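Local coordinates for protein inorganic polyphosphate/ATP-glucomannokinase (Arthrobacter sp., PDB 1WOQ) that phosphorylates glucose and probably mannose, using inorganic polyphosphate or ATP as the phosphoryl donor, at residues L14-I19 with S76-F82; A55-A59 with L109-L114; I86-V91 with N103-D107; A130-A136 with V242-L246; V200-R204 with N234-R238. One frame throughout, in Å; residues are numbered along the deposited sequence.

Contact 1: L14-I19 with S76-F82; sequences LIGIDI and SPVGVTF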
# COMPACT_ATOMS: atom_id res chain seq x y z
N LEU A 14 13.46 -10.56 5.31
CA LEU A 14 12.11 -11.04 5.58
C LEU A 14 11.30 -10.98 4.29
O LEU A 14 11.50 -10.09 3.47
CB LEU A 14 11.42 -10.18 6.64
CG LEU A 14 11.89 -10.30 8.09
CD1 LEU A 14 11.17 -9.27 8.94
CD2 LEU A 14 11.62 -11.71 8.63
N ILE A 15 10.39 -11.93 4.12
CA ILE A 15 9.55 -11.95 2.93
C ILE A 15 8.37 -11.01 3.13
O ILE A 15 7.73 -11.01 4.19
CB ILE A 15 9.01 -13.37 2.63
CG1 ILE A 15 10.16 -14.28 2.20
CG2 ILE A 15 7.92 -13.30 1.55
CD1 ILE A 15 9.77 -15.75 2.07
N GLY A 16 8.10 -10.19 2.12
CA GLY A 16 6.98 -9.26 2.17
C GLY A 16 6.10 -9.58 0.97
O GLY A 16 6.62 -9.83 -0.12
N ILE A 17 4.79 -9.56 1.16
CA ILE A 17 3.84 -9.87 0.09
C ILE A 17 2.86 -8.71 -0.06
O ILE A 17 2.33 -8.21 0.93
CB ILE A 17 3.03 -11.16 0.42
CG1 ILE A 17 3.99 -12.33 0.64
CG2 ILE A 17 2.07 -11.48 -0.73
CD1 ILE A 17 4.77 -12.75 -0.60
N ASP A 18 2.61 -8.28 -1.29
CA ASP A 18 1.70 -7.17 -1.56
C ASP A 18 0.52 -7.67 -2.39
O ASP A 18 0.69 -8.10 -3.54
CB ASP A 18 2.47 -6.06 -2.29
CG ASP A 18 1.67 -4.76 -2.42
OD1 ASP A 18 0.82 -4.46 -1.56
OD2 ASP A 18 1.92 -4.03 -3.40
N ILE A 19 -0.67 -7.65 -1.80
CA ILE A 19 -1.88 -8.11 -2.49
C ILE A 19 -2.54 -6.93 -3.19
O ILE A 19 -3.04 -6.00 -2.55
CB ILE A 19 -2.88 -8.74 -1.50
CG1 ILE A 19 -2.26 -9.97 -0.84
CG2 ILE A 19 -4.17 -9.10 -2.24
CD1 ILE A 19 -3.12 -10.60 0.25
N SER A 76 10.45 -18.23 9.35
CA SER A 76 10.40 -16.80 9.61
C SER A 76 9.03 -16.22 9.27
O SER A 76 8.36 -16.68 8.34
CB SER A 76 11.48 -16.08 8.79
OG SER A 76 11.34 -16.32 7.41
N PRO A 77 8.58 -15.21 10.03
CA PRO A 77 7.28 -14.59 9.78
C PRO A 77 7.25 -13.88 8.43
O PRO A 77 8.27 -13.39 7.95
CB PRO A 77 7.13 -13.62 10.95
CG PRO A 77 8.54 -13.23 11.25
CD PRO A 77 9.27 -14.56 11.16
N VAL A 78 6.06 -13.83 7.83
CA VAL A 78 5.87 -13.19 6.53
C VAL A 78 4.91 -12.01 6.65
O VAL A 78 3.84 -12.14 7.25
CB VAL A 78 5.30 -14.20 5.51
CG1 VAL A 78 5.02 -13.51 4.17
CG2 VAL A 78 6.27 -15.35 5.33
N GLY A 79 5.29 -10.88 6.06
CA GLY A 79 4.44 -9.70 6.09
C GLY A 79 3.60 -9.66 4.83
O GLY A 79 4.08 -9.96 3.74
N VAL A 80 2.33 -9.29 4.97
CA VAL A 80 1.43 -9.25 3.82
C VAL A 80 0.55 -8.01 3.87
O VAL A 80 0.12 -7.60 4.95
CB VAL A 80 0.52 -10.50 3.82
CG1 VAL A 80 -0.37 -10.50 2.59
CG2 VAL A 80 1.37 -11.76 3.87
N THR A 81 0.28 -7.41 2.72
CA THR A 81 -0.59 -6.23 2.68
C THR A 81 -1.97 -6.63 2.20
O THR A 81 -2.16 -7.66 1.57
CB THR A 81 -0.07 -5.14 1.72
OG1 THR A 81 -0.24 -5.58 0.37
CG2 THR A 81 1.40 -4.84 1.98
N PHE A 82 -2.95 -5.78 2.50
CA PHE A 82 -4.32 -6.02 2.08
C PHE A 82 -4.99 -4.67 1.93
O PHE A 82 -4.83 -3.80 2.79
CB PHE A 82 -5.06 -6.85 3.13
CG PHE A 82 -6.44 -7.24 2.70
CD1 PHE A 82 -6.64 -8.37 1.92
CD2 PHE A 82 -7.53 -6.44 3.02
CE1 PHE A 82 -7.92 -8.70 1.46
CE2 PHE A 82 -8.80 -6.76 2.56
CZ PHE A 82 -9.00 -7.89 1.78
O HOH W 1 10.17 -14.07 6.05
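Ile-19 CD1 approaches the Phe-82 ring at its edge, near the ring plane, 4.5 Å from CD1 of the ring. Val-91 and Ile-106 lie against one face of this ring, and Trp-101 meets it with the two ring planes at about 55°. The carboxylate of Asp-18 receives the hydroxyl of Thr-81 at OD1; the modelled OG1 to OD1 separation of 2.5 Å is very short, so its exact length is doubtful. With chi1 at 71°, Thr-81 OG1 sits between its own backbone N and carbonyl carbon, turned to strand 14-19, where it also accepts Ile-19 N at 3.0 Å.

Before this end the strands run parallel: Ile-17 N gives to Gly-79 O at 2.7 Å, and Thr-81 N to Ile-17 O at 2.8 Å. On one side of the sheet Ile-17 CG1 lies 3.9 Å from Val-78 CG1, while Ile-19 CD1 lies 3.6 Å from Val-80 CG1, beneath helix 51-66; helix 250-262 covers the other side. At the start, a water joins Ile-15 N, Ser-76 OG and Pro-77 O.

The pairing joins the first and fourth strands of a 3-2-1-4-5 sheet, the ribonuclease H-like order of the actin-ATPase clan. The Asp-18 side chain lies about 5 Å from a bound phosphate ion, probably from the crystallisation liquor. The Thr-81 hydroxyl takes the place of a backbone acceptor for Ile-19 N and turns toward Asp-18, whereas Thr-81 O, covered by the carbons of Ile-19, stays buried without a polar partner.

Contact 2: A55-A59 with L109-L114; sequences AEAVA and LLTARL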
# COMPACT_ATOMS: atom_id res chain seq x y z
N ALA A 55 -5.49 -16.95 -0.69
CA ALA A 55 -4.59 -17.69 0.19
C ALA A 55 -3.69 -18.61 -0.64
O ALA A 55 -2.50 -18.74 -0.38
CB ALA A 55 -5.39 -18.51 1.19
N GLU A 56 -4.28 -19.26 -1.64
CA GLU A 56 -3.51 -20.16 -2.50
C GLU A 56 -2.44 -19.39 -3.28
O GLU A 56 -1.31 -19.85 -3.40
CB GLU A 56 -4.44 -20.89 -3.48
CG GLU A 56 -5.32 -21.94 -2.82
CD GLU A 56 -4.52 -22.97 -2.04
OE1 GLU A 56 -3.53 -23.50 -2.59
OE2 GLU A 56 -4.88 -23.25 -0.87
N ALA A 57 -2.81 -18.23 -3.81
CA ALA A 57 -1.87 -17.41 -4.58
C ALA A 57 -0.71 -16.93 -3.71
O ALA A 57 0.45 -16.94 -4.12
CB ALA A 57 -2.59 -16.21 -5.19
N VAL A 58 -1.02 -16.50 -2.49
CA VAL A 58 0.01 -16.04 -1.58
C VAL A 58 0.96 -17.20 -1.27
O VAL A 58 2.18 -17.02 -1.24
CB VAL A 58 -0.60 -15.50 -0.27
CG1 VAL A 58 0.49 -15.22 0.76
CG2 VAL A 58 -1.37 -14.22 -0.58
N ALA A 59 0.40 -18.38 -1.05
CA ALA A 59 1.22 -19.55 -0.76
C ALA A 59 2.22 -19.82 -1.89
O ALA A 59 3.38 -20.15 -1.63
CB ALA A 59 0.34 -20.78 -0.56
N LEU A 109 -5.95 -17.04 8.60
CA LEU A 109 -6.11 -17.67 7.29
C LEU A 109 -4.77 -17.96 6.63
O LEU A 109 -4.51 -19.08 6.18
CB LEU A 109 -6.93 -16.77 6.37
CG LEU A 109 -7.07 -17.22 4.91
CD1 LEU A 109 -8.09 -18.35 4.84
CD2 LEU A 109 -7.50 -16.05 4.03
N LEU A 110 -3.93 -16.93 6.55
CA LEU A 110 -2.64 -17.09 5.89
C LEU A 110 -1.61 -17.86 6.71
O LEU A 110 -0.80 -18.60 6.15
CB LEU A 110 -2.09 -15.71 5.48
CG LEU A 110 -2.98 -14.95 4.48
CD1 LEU A 110 -2.33 -13.61 4.13
CD2 LEU A 110 -3.17 -15.78 3.21
N THR A 111 -1.64 -17.70 8.03
CA THR A 111 -0.70 -18.43 8.87
C THR A 111 -0.96 -19.93 8.73
O THR A 111 -0.02 -20.72 8.64
CB THR A 111 -0.83 -18.02 10.36
OG1 THR A 111 -0.48 -16.63 10.50
CG2 THR A 111 0.10 -18.85 11.23
N ALA A 112 -2.23 -20.30 8.70
CA ALA A 112 -2.62 -21.71 8.57
C ALA A 112 -2.22 -22.28 7.22
O ALA A 112 -1.75 -23.41 7.12
CB ALA A 112 -4.13 -21.84 8.76
N ARG A 113 -2.40 -21.49 6.16
CA ARG A 113 -2.06 -21.94 4.82
C ARG A 113 -0.56 -22.00 4.56
O ARG A 113 -0.07 -22.94 3.92
CB ARG A 113 -2.72 -21.05 3.77
CG ARG A 113 -2.43 -21.49 2.33
CD ARG A 113 -2.98 -22.89 2.06
NE ARG A 113 -2.63 -23.40 0.73
CZ ARG A 113 -1.43 -23.88 0.40
NH1 ARG A 113 -0.45 -23.93 1.30
NH2 ARG A 113 -1.21 -24.31 -0.83
N LEU A 114 0.18 -21.02 5.06
CA LEU A 114 1.63 -20.97 4.84
C LEU A 114 2.46 -21.81 5.80
O LEU A 114 3.62 -22.12 5.51
CB LEU A 114 2.12 -19.52 4.89
CG LEU A 114 1.68 -18.58 3.76
CD1 LEU A 114 2.25 -17.19 4.01
CD2 LEU A 114 2.17 -19.11 2.44
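Leu-114 drives CD2 against the backbone of Ala-59, 3.4 Å from its CA and tighter than usual van der Waals contact. One helical turn earlier Leu-110 does the same with less pressure, its CD2 reaching Ala-55 CA at 3.8 Å. Both leucines have CG anti to the carbonyl carbon (chi1 -68° in Leu-114), which swings their methyls toward helix 51-66. Val-58 closes the buried side: its CG1 meets Leu-114 CD1 at 4.2 Å, the two side chains crossing at about a right angle.

The axes of the short segments are 9.6 Å apart and cross at -51°. Ala-55 and Ala-59 on one helix face Leu-110 and Leu-114 on the other, each pair four residues apart, consistent with ridges-into-grooves packing. Leu-110 also rests on Val-118 and Val-120, tying helix 106-114 to the edge strand of the first sheet.

Outward from the small alanines the contact turns polar and more open. Arg-113 arches over Ala-59 CB, which lies over one face of its guanidinium, 3.7 Å from CZ. A side-on salt bridge then grips Glu-56 with NE to OE2 at 2.8 Å and NH2 to OE1 at 3.0 Å. Both oxygens lie near the guanidinium plane, but the carboxylate is turned 42° from it, leaving OE2 approached from above its own plane. Glu-56, bent at chi2, and Arg-113 are both exposed to solvent.

Contact 3: I86-V91 with N103-D107; sequences IQHGVV and NTDID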
# COMPACT_ATOMS: atom_id res chain seq x y z
N ILE A 86 -7.28 -3.12 8.70
CA ILE A 86 -6.83 -4.33 9.38
C ILE A 86 -6.69 -4.06 10.88
O ILE A 86 -5.88 -3.22 11.29
CB ILE A 86 -5.46 -4.81 8.85
CG1 ILE A 86 -5.52 -5.08 7.34
CG2 ILE A 86 -5.02 -6.07 9.61
CD1 ILE A 86 -6.51 -6.16 6.93
N GLN A 87 -7.47 -4.77 11.69
CA GLN A 87 -7.42 -4.61 13.14
C GLN A 87 -7.22 -5.99 13.77
O GLN A 87 -8.06 -6.88 13.61
CB GLN A 87 -8.71 -3.98 13.67
CG GLN A 87 -9.02 -2.59 13.10
CD GLN A 87 -10.27 -1.96 13.72
OE1 GLN A 87 -10.71 -0.89 13.30
NE2 GLN A 87 -10.83 -2.62 14.73
N HIS A 88 -6.11 -6.16 14.48
CA HIS A 88 -5.80 -7.43 15.12
C HIS A 88 -5.94 -8.58 14.13
O HIS A 88 -6.55 -9.61 14.43
CB HIS A 88 -6.73 -7.66 16.32
CG HIS A 88 -6.53 -6.69 17.43
ND1 HIS A 88 -7.46 -5.73 17.76
CD2 HIS A 88 -5.48 -6.50 18.28
CE1 HIS A 88 -7.00 -4.99 18.76
NE2 HIS A 88 -5.80 -5.44 19.09
N GLY A 89 -5.38 -8.38 12.94
CA GLY A 89 -5.41 -9.40 11.90
C GLY A 89 -6.73 -9.67 11.21
O GLY A 89 -6.84 -10.61 10.42
N VAL A 90 -7.74 -8.85 11.49
CA VAL A 90 -9.06 -9.04 10.90
C VAL A 90 -9.40 -7.93 9.91
O VAL A 90 -9.13 -6.76 10.16
CB VAL A 90 -10.14 -9.10 12.00
CG1 VAL A 90 -11.53 -9.26 11.38
CG2 VAL A 90 -9.85 -10.27 12.94
N VAL A 91 -9.97 -8.31 8.77
CA VAL A 91 -10.34 -7.34 7.74
C VAL A 91 -11.66 -6.64 8.08
O VAL A 91 -12.67 -7.30 8.31
CB VAL A 91 -10.48 -8.04 6.36
CG1 VAL A 91 -10.97 -7.05 5.31
CG2 VAL A 91 -9.13 -8.63 5.94
N ASN A 103 -14.74 -9.18 7.96
CA ASN A 103 -14.69 -9.94 9.21
C ASN A 103 -13.86 -11.22 9.12
O ASN A 103 -13.95 -12.09 9.99
CB ASN A 103 -16.11 -10.28 9.67
CG ASN A 103 -16.31 -10.06 11.15
OD1 ASN A 103 -17.38 -10.32 11.69
ND2 ASN A 103 -15.26 -9.58 11.82
N THR A 104 -13.04 -11.32 8.09
CA THR A 104 -12.17 -12.48 7.92
C THR A 104 -10.87 -12.29 8.69
O THR A 104 -10.22 -11.24 8.57
CB THR A 104 -11.83 -12.72 6.44
OG1 THR A 104 -13.00 -13.17 5.75
CG2 THR A 104 -10.73 -13.77 6.29
N ASP A 105 -10.48 -13.28 9.49
CA ASP A 105 -9.23 -13.21 10.22
C ASP A 105 -8.18 -13.61 9.19
O ASP A 105 -7.87 -14.80 9.04
CB ASP A 105 -9.22 -14.20 11.39
CG ASP A 105 -8.02 -14.02 12.30
OD1 ASP A 105 -6.95 -13.57 11.83
OD2 ASP A 105 -8.14 -14.34 13.50
N ILE A 106 -7.65 -12.63 8.47
CA ILE A 106 -6.67 -12.91 7.43
C ILE A 106 -5.33 -13.40 7.99
O ILE A 106 -4.64 -14.20 7.34
CB ILE A 106 -6.49 -11.67 6.50
CG1 ILE A 106 -5.58 -12.03 5.32
CG2 ILE A 106 -5.96 -10.48 7.28
CD1 ILE A 106 -5.57 -10.97 4.21
N ASP A 107 -4.95 -12.95 9.18
CA ASP A 107 -3.70 -13.42 9.78
C ASP A 107 -3.79 -14.92 10.02
O ASP A 107 -2.87 -15.66 9.68
CB ASP A 107 -3.43 -12.71 11.12
CG ASP A 107 -2.77 -11.36 10.93
OD1 ASP A 107 -2.79 -10.83 9.80
OD2 ASP A 107 -2.22 -10.83 11.92
O HOH W 2 -5.62 -12.65 13.94
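Gly-89 offers its carbonyl oxygen to the start of helix 106-114: Asp-107 N donates to it in the carbonyl plane at 3.3 Å, with a nearly straight N-H...O of 169°. Two further backbone bonds follow, Val-91 N to Thr-104 O at 2.9 Å and Asn-103 N to Val-91 O at 2.8 Å. Strand 90-91 is thus stitched to the segment that leads into the helix. The carboxylate of Asp-107 rests directly on the glycine, CG 3.4 Å from Gly-89 CA, an approach made possible by the absence of a side chain on Gly-89.

Side chains flank the backbone bonds. Those of Val-91 and Ile-106 cross on the buried side, Val-91 CG2 3.9 Å from Ile-106 CG2, while at the outer end Val-90 CG1 lies alongside Asn-103, 3.8 Å from ND2.

The next shell fixes these groups. Gln-87 to Val-90 form a type I' turn, which places Gly-89 at the tip of the small hairpin 86-91. Asp-105 is the helix N-cap: its OD1 accepts Ala-108 N and also a water at 2.7 Å, and that water reaches His-88 O at 3.2 Å. Asp-107 OD1 is engaged by Val-120 N, so this first-turn aspartate is tied to a neighbouring strand.

Pro-83 and Gly-84, just before the hairpin, and Ala-95 and Asn-96, beyond it, belong to the glucose pocket. The hairpin and the first turn of helix 106-114 lie against strand 118-122, where Ile-86 and Ile-106 both touch Val-120, and Ile-106 also packs on Trp-101.

Contact 4: A130-A136 with V242-L246; sequences AEARYGA and VPAVL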
# COMPACT_ATOMS: atom_id res chain seq x y z
N ALA A 130 7.33 2.30 4.41
CA ALA A 130 8.48 2.26 3.51
C ALA A 130 8.97 3.67 3.15
O ALA A 130 10.16 3.93 3.18
CB ALA A 130 8.14 1.49 2.25
N GLU A 131 8.04 4.57 2.82
CA GLU A 131 8.43 5.94 2.47
C GLU A 131 9.01 6.68 3.66
O GLU A 131 9.92 7.49 3.51
CB GLU A 131 7.23 6.73 1.93
CG GLU A 131 6.77 6.33 0.54
CD GLU A 131 7.89 6.44 -0.50
OE1 GLU A 131 8.50 7.52 -0.62
OE2 GLU A 131 8.14 5.43 -1.19
N ALA A 132 8.48 6.40 4.85
CA ALA A 132 8.95 7.06 6.06
C ALA A 132 10.37 6.63 6.43
O ALA A 132 11.18 7.44 6.89
CB ALA A 132 8.00 6.75 7.22
N ARG A 133 10.66 5.35 6.22
CA ARG A 133 11.96 4.79 6.57
C ARG A 133 13.03 4.85 5.48
O ARG A 133 14.20 5.14 5.78
CB ARG A 133 11.77 3.33 7.02
CG ARG A 133 13.05 2.50 7.08
CD ARG A 133 14.02 2.99 8.14
NE ARG A 133 15.26 2.21 8.11
CZ ARG A 133 16.26 2.36 8.96
NH1 ARG A 133 17.34 1.61 8.85
NH2 ARG A 133 16.18 3.27 9.93
N TYR A 134 12.64 4.59 4.24
CA TYR A 134 13.59 4.56 3.13
C TYR A 134 13.30 5.53 1.99
O TYR A 134 14.10 5.64 1.06
CB TYR A 134 13.63 3.16 2.52
CG TYR A 134 13.82 2.04 3.51
CD1 TYR A 134 15.06 1.83 4.13
CD2 TYR A 134 12.78 1.17 3.81
CE1 TYR A 134 15.24 0.78 5.02
CE2 TYR A 134 12.95 0.11 4.70
CZ TYR A 134 14.19 -0.08 5.30
OH TYR A 134 14.37 -1.12 6.18
N GLY A 135 12.16 6.22 2.06
CA GLY A 135 11.80 7.11 0.97
C GLY A 135 11.69 8.60 1.23
O GLY A 135 12.45 9.18 2.00
N ALA A 136 10.72 9.22 0.56
CA ALA A 136 10.49 10.66 0.64
C ALA A 136 10.08 11.20 2.01
O ALA A 136 10.03 12.42 2.21
CB ALA A 136 9.45 11.06 -0.41
N VAL A 242 5.39 15.54 -3.53
CA VAL A 242 6.35 14.83 -4.36
C VAL A 242 5.94 13.38 -4.56
O VAL A 242 5.19 12.80 -3.77
CB VAL A 242 7.75 14.85 -3.71
CG1 VAL A 242 8.17 16.27 -3.38
CG2 VAL A 242 7.76 13.99 -2.45
N PRO A 243 6.43 12.76 -5.65
CA PRO A 243 6.09 11.36 -5.89
C PRO A 243 6.86 10.47 -4.92
O PRO A 243 7.92 10.85 -4.41
CB PRO A 243 6.51 11.16 -7.34
CG PRO A 243 7.69 12.07 -7.47
CD PRO A 243 7.20 13.32 -6.78
N ALA A 244 6.32 9.29 -4.66
CA ALA A 244 6.95 8.33 -3.76
C ALA A 244 8.25 7.79 -4.36
O ALA A 244 8.37 7.66 -5.58
CB ALA A 244 5.99 7.18 -3.47
N VAL A 245 9.21 7.47 -3.49
CA VAL A 245 10.49 6.92 -3.91
C VAL A 245 10.29 5.45 -4.31
O VAL A 245 10.80 5.00 -5.35
CB VAL A 245 11.53 7.01 -2.77
CG1 VAL A 245 12.79 6.23 -3.13
CG2 VAL A 245 11.86 8.47 -2.50
N LEU A 246 9.56 4.71 -3.49
CA LEU A 246 9.27 3.32 -3.79
C LEU A 246 7.88 3.28 -4.42
O LEU A 246 6.98 4.01 -4.00
CB LEU A 246 9.29 2.46 -2.51
CG LEU A 246 10.62 2.30 -1.77
CD1 LEU A 246 10.89 3.51 -0.89
CD2 LEU A 246 10.56 1.04 -0.92
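The backbones come nearest at Gly-135 and Val-245, CA to CA 5.1 Å, where the chain leaving helix 123-134 passes the turn that follows strand 241-243. Glu-131 carries the polar contact. Its chain bends at chi2 (-57°), curling the carboxylate toward the turn, and both oxygens accept backbone N-H groups, OE2 one and OE1 two. OE2 receives Leu-246 N on its syn lone pair at 2.8 Å. OE1 accepts Val-245 N at 3.0 Å and, from the opposite face of the carboxylate plane, Ala-136 N of its own segment, also at 3.0 Å. Three N-H bonds thus hold this buried group and restrict its rotation; together they would probably stabilise its negative charge.

Apolar groups close round it. Ala-244 CB sits 3.6 Å from Glu-131 CD, and Leu-246 forks over the helix surface, with CD2 on Ala-130 CB at 4.0 Å and CD1 near Tyr-134 CB. Val-245 lays CG2 along the glycine, 3.7 Å from Gly-135 CA. Beyond it, Ala-136 CB meets Val-242 CG2 at 4.0 Å.

Ile-219 of strand 217-221 backs Glu-131, Ala-136 and Ala-244, and Val-253 of helix 250-262 covers Ala-130 and Leu-246. Helix 123-134 starts with Asp-123 and Ala-124 of the glucose pocket, just after edge strand 118-122 of one sheet, and ends here against edge strand 241-243 of the other and the loop after it, consistent with a link between the two lobes of the actin-ATPase-like fold.

Contact 5: V200-R204 with N234-R238; sequences VLLQR and NLRLR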
# COMPACT_ATOMS: atom_id res chain seq x y z
N VAL A 200 -7.55 18.80 -12.00
CA VAL A 200 -8.60 19.57 -11.34
C VAL A 200 -9.12 18.77 -10.15
O VAL A 200 -9.27 19.30 -9.04
CB VAL A 200 -9.78 19.87 -12.30
CG1 VAL A 200 -10.94 20.48 -11.53
CG2 VAL A 200 -9.33 20.82 -13.40
N LEU A 201 -9.39 17.49 -10.38
CA LEU A 201 -9.87 16.61 -9.32
C LEU A 201 -8.85 16.48 -8.20
O LEU A 201 -9.21 16.49 -7.02
CB LEU A 201 -10.18 15.23 -9.90
CG LEU A 201 -11.50 15.08 -10.65
CD1 LEU A 201 -11.54 13.73 -11.35
CD2 LEU A 201 -12.66 15.19 -9.67
N LEU A 202 -7.58 16.36 -8.56
CA LEU A 202 -6.53 16.23 -7.55
C LEU A 202 -6.33 17.53 -6.78
O LEU A 202 -6.04 17.50 -5.59
CB LEU A 202 -5.22 15.78 -8.19
CG LEU A 202 -5.25 14.40 -8.84
CD1 LEU A 202 -3.86 14.04 -9.34
CD2 LEU A 202 -5.73 13.35 -7.85
N GLN A 203 -6.48 18.67 -7.46
CA GLN A 203 -6.34 19.97 -6.80
C GLN A 203 -7.38 20.04 -5.70
O GLN A 203 -7.10 20.47 -4.58
CB GLN A 203 -6.57 21.10 -7.80
CG GLN A 203 -6.65 22.51 -7.19
CD GLN A 203 -5.37 22.94 -6.49
OE1 GLN A 203 -4.28 22.61 -6.93
NE2 GLN A 203 -5.51 23.69 -5.41
N ARG A 204 -8.60 19.61 -6.03
CA ARG A 204 -9.70 19.61 -5.07
C ARG A 204 -9.41 18.66 -3.91
O ARG A 204 -9.58 19.03 -2.75
CB ARG A 204 -11.00 19.19 -5.75
CG ARG A 204 -12.22 19.22 -4.83
CD ARG A 204 -12.48 20.64 -4.33
NE ARG A 204 -12.38 20.76 -2.88
CZ ARG A 204 -13.34 20.42 -2.03
NH1 ARG A 204 -14.49 19.94 -2.47
NH2 ARG A 204 -13.15 20.57 -0.72
N ASN A 234 0.69 21.16 -12.15
CA ASN A 234 -0.51 21.99 -12.29
C ASN A 234 -1.15 22.37 -10.96
O ASN A 234 -1.96 23.30 -10.90
CB ASN A 234 -1.56 21.28 -13.14
CG ASN A 234 -1.12 21.07 -14.57
OD1 ASN A 234 -0.58 21.98 -15.21
ND2 ASN A 234 -1.34 19.86 -15.08
N LEU A 235 -0.81 21.65 -9.90
CA LEU A 235 -1.40 21.92 -8.60
C LEU A 235 -0.87 23.18 -7.93
O LEU A 235 0.27 23.59 -8.17
CB LEU A 235 -1.20 20.71 -7.67
CG LEU A 235 -1.71 19.38 -8.22
CD1 LEU A 235 -1.49 18.28 -7.18
CD2 LEU A 235 -3.18 19.49 -8.57
N ARG A 236 -1.71 23.79 -7.11
CA ARG A 236 -1.35 25.00 -6.38
C ARG A 236 -1.72 24.75 -4.92
O ARG A 236 -2.81 25.08 -4.47
CB ARG A 236 -2.12 26.20 -6.93
CG ARG A 236 -1.73 26.58 -8.36
CD ARG A 236 -0.30 27.11 -8.40
NE ARG A 236 0.13 27.45 -9.76
CZ ARG A 236 0.50 26.56 -10.68
NH1 ARG A 236 0.50 25.26 -10.39
NH2 ARG A 236 0.88 26.96 -11.88
N LEU A 237 -0.78 24.14 -4.19
CA LEU A 237 -1.00 23.81 -2.79
C LEU A 237 -0.02 24.52 -1.88
O LEU A 237 1.04 24.97 -2.31
CB LEU A 237 -0.85 22.30 -2.60
CG LEU A 237 -1.70 21.41 -3.49
CD1 LEU A 237 -1.24 19.96 -3.35
CD2 LEU A 237 -3.17 21.55 -3.11
N ARG A 238 -0.37 24.62 -0.60
CA ARG A 238 0.49 25.25 0.38
C ARG A 238 1.47 24.19 0.88
O ARG A 238 2.48 24.50 1.49
CB ARG A 238 -0.34 25.79 1.55
CG ARG A 238 0.40 26.77 2.45
CD ARG A 238 0.81 28.02 1.68
NE ARG A 238 1.37 29.05 2.54
CZ ARG A 238 0.70 29.66 3.52
NH1 ARG A 238 1.29 30.59 4.25
NH2 ARG A 238 -0.56 29.32 3.77
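Gln-203 reaches from helix 195-213 to the irregular segment 234-238, its CB already against Leu-235 CD2 at 3.8 Å. CG stands anti to the backbone N (chi1 171°), and a bend at chi2 then turns CD along the loop and lays the amide beside Arg-236. At the tip OE1 accepts Arg-236 N at 2.8 Å, with an almost straight N-H...O of 174°. NE2 donates to Arg-236 O at 3.2 Å; the acceptor lies close to the amide plane of Gln-203, but NE2 stands above the carbonyl plane of Arg-236, away from the lone pairs. The glutamine thereby satisfies both backbone polar groups of one residue, much as a neighbouring strand might, and both bonds together fix the rotation of its amide. Leu-237 slides past in the opposite direction, CD2 3.9 Å from NE2.

Nearer the helix, Leu-235 CD2 presses on its backbone, 3.6 Å from Gln-203 N, and meets Leu-202 CB at 4.3 Å. The Arg-236 side chain leads away from the helix and folds back on its own loop: NH1 donates to Leu-235 O at 2.8 Å from above the carbonyl plane, and to Pro-233 O as well.

Segment 234-238 belongs to the loop that follows strand 217-221 and precedes strand 241-243 in the chain. It is held along helix 195-213 by Asn-234 ND2 to Ser-199 OG at one end and by Leu-237 against Phe-206, Ser-207 and Glu-210 at the other.

Contact 1 is the buried core, backbone pairing within the first sheet. Contacts 2 and 3, partly buried, dress the same lobe and share helix 106-114: contact 3 secures its start with backbone bonds and an N-cap, contact 2 packs its later turns with leucines and a solvent-side salt bridge. Both touch contact 1, contact 2 through Ile-19 and Val-80, contact 3 through Phe-82. Contact 4 lies at the surface; partly buried contact 5, nested in the loop contact 4 closes, joins a helix to the loop between two strands of the second sheet. Both hold loop backbone with a polar helix side chain, carboxylate or amide. Contact 5 lies about 34 Å from contact 1, centre to centre.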